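Local coordinates for austinoid biosynthesis clusters protein H (Emericella nidulans FGSC A4, PDB 5X9K) that takes part in the biosynthesis of the fungal meroterpenoids austinol and dehydroaustinol, as a homodimeric member of the trt14 isomerase family, at residues Ala69-Thr72 / Lys73-Lys77; Ser47-Ser50 / Phe51-Pro54; Gln81-Lys84 / Asp85-Asn89. One frame throughout, in Å; residues are numbered along the deposited sequence.

Interaction 1: residues Ala69-Thr72 / Lys73-Lys77; sequences ALQT and KEESK
Thr72 and Glu75 hold each other in two directions where strand 70-72 gives way to helix 73-86. Two hydrogen bonds carry the exchange. Glu75 N donates to Thr72 OG1 over 3.0 Å, and in return Thr72 N donates to Glu75 OE1 over 2.9 Å, nearly straight at 168° on the hydrogen; Glu75 OE1 accepts it on its anti lone pair, the one turned away from OE2. The hydroxyl can meet the helix end because OG1 sits between the backbone N and the carbonyl carbon of Thr72 (chi1 63°). Together the reciprocal bonds make a capping box with Thr72 as N-cap, and they fix the turn between segments whose directions stand at 92° to each other. The backbone contributes Ser76 N to Thr72 O at 3.0 Å, while Ser76 OG donates to Lys73 O at 2.9 Å within the first helical turn. A water extends the polar set backwards, donating both to Leu70 O and to Glu75 OE1, at 2.7 Å from the latter; that oxygen therefore receives the Thr72 amide and the water. Packing adds to this: Glu75 CG lies against Thr72 OG1, and the Gln71 side chain crosses that of Glu75, with Gln71 CB 3.9 Å from Glu75 OE1. Lys73 turns away along an extended chain, and its NZ makes a hydrogen bond to Met52 O.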
loop_
_atom_site.group_PDB
_atom_site.type_symbol
_atom_site.label_atom_id
_atom_site.label_comp_id
_atom_site.label_asym_id
_atom_site.label_seq_id
_atom_site.Cartn_x
_atom_site.Cartn_y
_atom_site.Cartn_z
ATOM N N ALA A 69 -11.507 7.960 4.292
ATOM C CA ALA A 69 -10.603 6.820 4.377
ATOM C C ALA A 69 -11.370 5.518 4.535
ATOM O O ALA A 69 -10.920 4.468 4.048
ATOM C CB ALA A 69 -9.624 6.998 5.536
ATOM N N LEU A 70 -12.530 5.565 5.189
ATOM C CA LEU A 70 -13.261 4.363 5.569
ATOM C C LEU A 70 -14.620 4.315 4.880
ATOM O O LEU A 70 -15.260 5.353 4.659
ATOM C CB LEU A 70 -13.421 4.295 7.094
ATOM C CG LEU A 70 -12.463 3.357 7.835
ATOM C CD1 LEU A 70 -11.021 3.614 7.479
ATOM C CD2 LEU A 70 -12.667 3.461 9.340
ATOM N N GLN A 71 -15.048 3.101 4.530
ATOM C CA GLN A 71 -16.337 2.870 3.900
ATOM C C GLN A 71 -16.960 1.617 4.492
ATOM O O GLN A 71 -16.257 0.680 4.886
ATOM C CB GLN A 71 -16.237 2.696 2.376
ATOM C CG GLN A 71 -16.095 3.997 1.610
ATOM C CD GLN A 71 -16.340 3.822 0.131
ATOM O OE1 GLN A 71 -15.986 2.794 -0.451
ATOM N NE2 GLN A 71 -16.956 4.825 -0.490
ATOM N N THR A 72 -18.290 1.618 4.558
ATOM C CA THR A 72 -19.029 0.420 4.913
ATOM C C THR A 72 -19.179 -0.465 3.684
ATOM O O THR A 72 -18.990 -0.028 2.547
ATOM C CB THR A 72 -20.415 0.769 5.460
ATOM O OG1 THR A 72 -21.172 1.428 4.438
ATOM C CG2 THR A 72 -20.300 1.685 6.651
ATOM N N LYS A 73 -19.539 -1.722 3.925
ATOM C CA LYS A 73 -19.822 -2.623 2.815
ATOM C C LYS A 73 -20.934 -2.062 1.932
ATOM O O LYS A 73 -20.853 -2.119 0.694
ATOM C CB LYS A 73 -20.179 -4.003 3.364
ATOM C CG LYS A 73 -20.347 -5.057 2.315
ATOM C CD LYS A 73 -20.727 -6.393 2.940
ATOM C CE LYS A 73 -21.387 -7.290 1.910
ATOM N NZ LYS A 73 -21.728 -8.600 2.507
ATOM N N GLU A 74 -21.959 -1.471 2.556
ATOM C CA GLU A 74 -23.052 -0.861 1.805
ATOM C C GLU A 74 -22.559 0.285 0.935
ATOM O O GLU A 74 -22.967 0.412 -0.227
ATOM C CB GLU A 74 -24.128 -0.366 2.775
ATOM C CG GLU A 74 -25.442 0.029 2.119
ATOM C CD GLU A 74 -26.529 0.319 3.144
ATOM O OE1 GLU A 74 -26.812 1.513 3.390
ATOM O OE2 GLU A 74 -27.084 -0.646 3.718
ATOM N N GLU A 75 -21.684 1.133 1.479
ATOM C CA GLU A 75 -21.130 2.236 0.698
ATOM C C GLU A 75 -20.251 1.744 -0.451
ATOM O O GLU A 75 -20.165 2.404 -1.491
ATOM C CB GLU A 75 -20.332 3.171 1.614
ATOM C CG GLU A 75 -21.173 4.139 2.418
ATOM C CD GLU A 75 -20.353 4.868 3.464
ATOM O OE1 GLU A 75 -19.389 4.264 3.975
ATOM O OE2 GLU A 75 -20.664 6.042 3.774
ATOM N N SER A 76 -19.596 0.600 -0.300
ATOM C CA SER A 76 -18.663 0.193 -1.339
ATOM C C SER A 76 -19.341 -0.457 -2.539
ATOM O O SER A 76 -18.677 -0.659 -3.561
ATOM C CB SER A 76 -17.621 -0.763 -0.767
ATOM O OG SER A 76 -18.199 -2.013 -0.438
ATOM N N LYS A 77 -20.634 -0.785 -2.452
ATOM C CA LYS A 77 -21.279 -1.492 -3.559
ATOM C C LYS A 77 -21.229 -0.684 -4.852
ATOM O O LYS A 77 -21.119 -1.262 -5.941
ATOM C CB LYS A 77 -22.725 -1.834 -3.201
ATOM C CG LYS A 77 -23.420 -2.680 -4.264
ATOM C CD LYS A 77 -24.637 -3.410 -3.728
ATOM C CE LYS A 77 -25.171 -4.374 -4.765
ATOM N NZ LYS A 77 -26.539 -4.837 -4.445
HETATM O O HOH W 1 -17.806 5.957 5.420
#

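Interaction 2: residues Ser47-Ser50 / Phe51-Pro54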
loop_
_atom_site.group_PDB
_atom_site.type_symbol
_atom_site.label_atom_id
_atom_site.label_comp_id
_atom_site.label_asym_id
_atom_site.label_seq_id
_atom_site.Cartn_x
_atom_site.Cartn_y
_atom_site.Cartn_z
ATOM N N SER A 47 -20.313 -11.151 -6.249
ATOM C CA SER A 47 -19.399 -12.198 -5.811
ATOM C C SER A 47 -18.332 -11.649 -4.874
ATOM O O SER A 47 -17.936 -12.325 -3.916
ATOM C CB SER A 47 -18.767 -12.883 -7.016
ATOM O OG SER A 47 -19.688 -13.785 -7.597
ATOM N N VAL A 48 -17.860 -10.426 -5.133
ATOM C CA VAL A 48 -16.939 -9.761 -4.214
ATOM C C VAL A 48 -17.637 -9.447 -2.900
ATOM O O VAL A 48 -17.128 -9.755 -1.815
ATOM C CB VAL A 48 -16.362 -8.481 -4.848
ATOM C CG1 VAL A 48 -15.478 -7.785 -3.868
ATOM C CG2 VAL A 48 -15.576 -8.807 -6.108
ATOM N N LEU A 49 -18.823 -8.840 -2.979
ATOM C CA LEU A 49 -19.544 -8.475 -1.767
ATOM C C LEU A 49 -19.873 -9.693 -0.923
ATOM O O LEU A 49 -19.967 -9.582 0.301
ATOM C CB LEU A 49 -20.832 -7.730 -2.118
ATOM C CG LEU A 49 -20.717 -6.334 -2.723
ATOM C CD1 LEU A 49 -22.092 -5.928 -3.243
ATOM C CD2 LEU A 49 -20.207 -5.345 -1.690
ATOM N N SER A 50 -20.074 -10.853 -1.550
ATOM C CA SER A 50 -20.457 -12.035 -0.788
ATOM C C SER A 50 -19.311 -12.591 0.049
ATOM O O SER A 50 -19.549 -13.438 0.917
ATOM C CB SER A 50 -20.992 -13.121 -1.726
ATOM O OG SER A 50 -19.934 -13.754 -2.416
ATOM N N PHE A 51 -18.084 -12.140 -0.184
ATOM C CA PHE A 51 -16.942 -12.542 0.621
ATOM C C PHE A 51 -16.610 -11.541 1.723
ATOM O O PHE A 51 -15.614 -11.724 2.429
ATOM C CB PHE A 51 -15.722 -12.757 -0.280
ATOM C CG PHE A 51 -15.534 -14.187 -0.719
ATOM C CD1 PHE A 51 -16.205 -14.683 -1.831
ATOM C CD2 PHE A 51 -14.671 -15.026 -0.029
ATOM C CE1 PHE A 51 -16.028 -16.003 -2.243
ATOM C CE2 PHE A 51 -14.489 -16.348 -0.437
ATOM C CZ PHE A 51 -15.171 -16.833 -1.545
ATOM N N MET A 52 -17.416 -10.494 1.892
ATOM C CA MET A 52 -17.235 -9.510 2.949
ATOM C C MET A 52 -18.308 -9.712 4.016
ATOM O O MET A 52 -19.493 -9.861 3.692
ATOM C CB MET A 52 -17.294 -8.090 2.376
ATOM C CG MET A 52 -16.247 -7.858 1.312
ATOM S SD MET A 52 -16.531 -6.285 0.494
ATOM C CE MET A 52 -15.304 -6.258 -0.782
ATOM N N SER A 53 -17.891 -9.764 5.282
ATOM C CA SER A 53 -18.867 -9.861 6.355
ATOM C C SER A 53 -19.707 -8.580 6.412
ATOM O O SER A 53 -19.292 -7.528 5.914
ATOM C CB SER A 53 -18.171 -10.135 7.695
ATOM O OG SER A 53 -17.384 -9.054 8.149
ATOM N N PRO A 54 -20.921 -8.657 6.969
ATOM C CA PRO A 54 -21.765 -7.442 7.030
ATOM C C PRO A 54 -21.081 -6.246 7.687
ATOM O O PRO A 54 -21.295 -5.102 7.265
ATOM C CB PRO A 54 -22.986 -7.908 7.837
ATOM C CG PRO A 54 -23.043 -9.408 7.649
ATOM C CD PRO A 54 -21.607 -9.856 7.494
#
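The Phe51 ring meets the end of helix 46-49 with its edge: Ser47 O lies close to the ring plane, 3.6 Å from Phe51 CD1. Ser50 OG comes to the ring obliquely, 3.9 Å from the same carbon, and itself donates to Ser47 O at 2.9 Å. Asn35 and Phe36 of helix 26-38 also touch the Phe51 side chain. Past the helix the chain turns in a type I beta turn from Leu49 to Met52, held by Met52 N to Leu49 O at 3.1 Å. One residue earlier, Phe51 N reaches Val48 O at 3.0 Å. On the buried side, Met52 runs extended beside Val48, the two side chains pointing the same way. The Met52 chain is straight through chi2 and chi3 (171° and -176°), which carries CE to Val48 CG1 at 3.4 Å, tighter than usual for two carbons. Phe80 of helix 73-86 and Phe36 pack on both of these side chains. The chemistry divides accordingly: the hydroxyl and backbone bonds close the helix and turn the chain into strand 52-53, while Val48 and Met52 bury apolar surface between helices 26-38 and 73-86.

Interaction 3: residues Gln81-Lys84 / Asp85-Asn89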
loop_
_atom_site.group_PDB
_atom_site.type_symbol
_atom_site.label_atom_id
_atom_site.label_comp_id
_atom_site.label_asym_id
_atom_site.label_seq_id
_atom_site.Cartn_x
_atom_site.Cartn_y
_atom_site.Cartn_z
ATOM N N GLN A 81 -20.190 -1.833 -8.660
ATOM C CA GLN A 81 -21.081 -1.543 -9.775
ATOM C C GLN A 81 -20.318 -0.872 -10.908
ATOM O O GLN A 81 -20.546 -1.176 -12.084
ATOM C CB GLN A 81 -22.245 -0.673 -9.306
ATOM C CG GLN A 81 -23.186 -1.401 -8.365
ATOM C CD GLN A 81 -24.294 -0.519 -7.825
ATOM O OE1 GLN A 81 -24.259 0.707 -7.962
ATOM N NE2 GLN A 81 -25.291 -1.142 -7.207
ATOM N N GLY A 82 -19.383 0.021 -10.568
ATOM C CA GLY A 82 -18.599 0.687 -11.597
ATOM C C GLY A 82 -17.658 -0.257 -12.319
ATOM O O GLY A 82 -17.494 -0.168 -13.539
ATOM N N LEU A 83 -17.018 -1.170 -11.580
ATOM C CA LEU A 83 -16.193 -2.190 -12.222
ATOM C C LEU A 83 -16.975 -2.911 -13.311
ATOM O O LEU A 83 -16.500 -3.065 -14.444
ATOM C CB LEU A 83 -15.682 -3.200 -11.189
ATOM C CG LEU A 83 -14.336 -2.987 -10.501
ATOM C CD1 LEU A 83 -14.049 -4.164 -9.574
ATOM C CD2 LEU A 83 -13.223 -2.816 -11.514
ATOM N N LYS A 84 -18.194 -3.342 -12.983
ATOM C CA LYS A 84 -19.022 -4.043 -13.954
ATOM C C LYS A 84 -19.320 -3.161 -15.162
ATOM O O LYS A 84 -19.167 -3.588 -16.313
ATOM C CB LYS A 84 -20.317 -4.500 -13.283
ATOM C CG LYS A 84 -21.257 -5.241 -14.207
ATOM C CD LYS A 84 -22.381 -5.876 -13.427
ATOM C CE LYS A 84 -23.491 -6.344 -14.361
ATOM N NZ LYS A 84 -24.241 -5.170 -14.903
ATOM N N ASP A 85 -19.726 -1.916 -14.917
ATOM C CA ASP A 85 -20.247 -1.085 -15.995
ATOM C C ASP A 85 -19.158 -0.625 -16.958
ATOM O O ASP A 85 -19.443 -0.388 -18.136
ATOM C CB ASP A 85 -20.981 0.129 -15.416
ATOM C CG ASP A 85 -22.258 -0.253 -14.684
ATOM O OD1 ASP A 85 -22.889 -1.261 -15.077
ATOM O OD2 ASP A 85 -22.627 0.449 -13.720
ATOM N N PHE A 86 -17.920 -0.496 -16.494
ATOM C CA PHE A 86 -16.884 0.172 -17.270
ATOM C C PHE A 86 -15.812 -0.761 -17.816
ATOM O O PHE A 86 -14.923 -0.295 -18.533
ATOM C CB PHE A 86 -16.222 1.266 -16.424
ATOM C CG PHE A 86 -17.181 2.332 -15.940
ATOM C CD1 PHE A 86 -18.288 2.686 -16.691
ATOM C CD2 PHE A 86 -16.968 2.978 -14.732
ATOM C CE1 PHE A 86 -19.164 3.664 -16.245
ATOM C CE2 PHE A 86 -17.842 3.960 -14.282
ATOM C CZ PHE A 86 -18.935 4.300 -15.038
ATOM N N PHE A 87 -15.862 -2.056 -17.518
ATOM C CA PHE A 87 -14.821 -2.982 -17.945
ATOM C C PHE A 87 -15.395 -4.100 -18.810
ATOM O O PHE A 87 -16.420 -4.695 -18.466
ATOM C CB PHE A 87 -14.088 -3.576 -16.738
ATOM C CG PHE A 87 -13.087 -2.636 -16.129
ATOM C CD1 PHE A 87 -11.781 -2.612 -16.593
ATOM C CD2 PHE A 87 -13.456 -1.755 -15.133
ATOM C CE1 PHE A 87 -10.852 -1.747 -16.055
ATOM C CE2 PHE A 87 -12.524 -0.873 -14.590
ATOM C CZ PHE A 87 -11.231 -0.872 -15.052
ATOM N N TYR A 88 -14.721 -4.383 -19.930
ATOM C CA TYR A 88 -15.004 -5.608 -20.684
ATOM C C TYR A 88 -14.429 -6.826 -19.972
ATOM O O TYR A 88 -15.045 -7.893 -19.951
ATOM C CB TYR A 88 -14.422 -5.521 -22.092
ATOM C CG TYR A 88 -14.888 -4.327 -22.890
ATOM C CD1 TYR A 88 -16.139 -4.315 -23.486
ATOM C CD2 TYR A 88 -14.069 -3.221 -23.057
ATOM C CE1 TYR A 88 -16.570 -3.224 -24.216
ATOM C CE2 TYR A 88 -14.490 -2.121 -23.788
ATOM C CZ TYR A 88 -15.742 -2.130 -24.364
ATOM O OH TYR A 88 -16.170 -1.047 -25.094
ATOM N N ASN A 89 -13.234 -6.691 -19.412
ATOM C CA ASN A 89 -12.653 -7.736 -18.583
ATOM C C ASN A 89 -11.741 -7.069 -17.569
ATOM O O ASN A 89 -11.293 -5.935 -17.759
ATOM C CB ASN A 89 -11.883 -8.767 -19.412
ATOM C CG ASN A 89 -10.770 -8.141 -20.220
ATOM O OD1 ASN A 89 -9.705 -7.821 -19.686
ATOM N ND2 ASN A 89 -11.016 -7.941 -21.514
HETATM O O HOH W 2 -18.921 -5.950 -17.501
#
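Leu83 and Phe87 meet side chain to side chain, with Leu83 CD2 3.7 Å from Phe87 CE2 as the two cross. The same ring turns its edge to the backbone, bringing Phe87 CD2 within 3.4 Å of Leu83 O, close to the ring plane. CG of Phe87 lies beside its own backbone N (chi1 -78°), which turns the ring back toward the last helical turn. Phe86 comes to Gly82 O obliquely, its CD2 3.4 Å away. Behind these side chains run the helical bonds: Asp85 N to Gln81 O at 3.0 Å, then Phe86 N to Gly82 O, also at 3.0 Å. The next, Phe87 N to Leu83 O, is long and weak at 3.3 Å, and a water takes over beyond it, donating to Lys84 O and Phe87 O. Further out, Trp156 and Phe90 meet the Phe87 ring, and Phe164 of helix 150-167 meets that of Phe86. Phe86 bonds through its backbone with Leu120, in the turn after strand 108-119, and Tyr88 with Asp118 of that strand, where the chain joins the sheet. This is the C-terminal end of helix 73-86 running directly into strand 87-94, where Tyr88 and Asn89 facing Asp118 form a classic beta bulge.

How the interactions relate
Following the chain from the N terminus, interaction 2 comes first and closes the turn from helix 46-49 into strand 52-53. Strand 56-61 then pairs antiparallel with strand 70-72, which leads into interaction 1 at the start of helix 73-86; interaction 3 closes that helix at its other end, where it passes into strand 87-94. All three are local and lie in series, none nesting within or crossing another. Interactions 1 and 2 touch: Lys73, at the start of helix 73-86, ties back to the 47-54 turn, and Lys77 packs on Leu49. Interaction 3 makes no such touch, but shares helix 73-86 with interaction 1, and both reach the same mixed sheet from opposite ends of that helix.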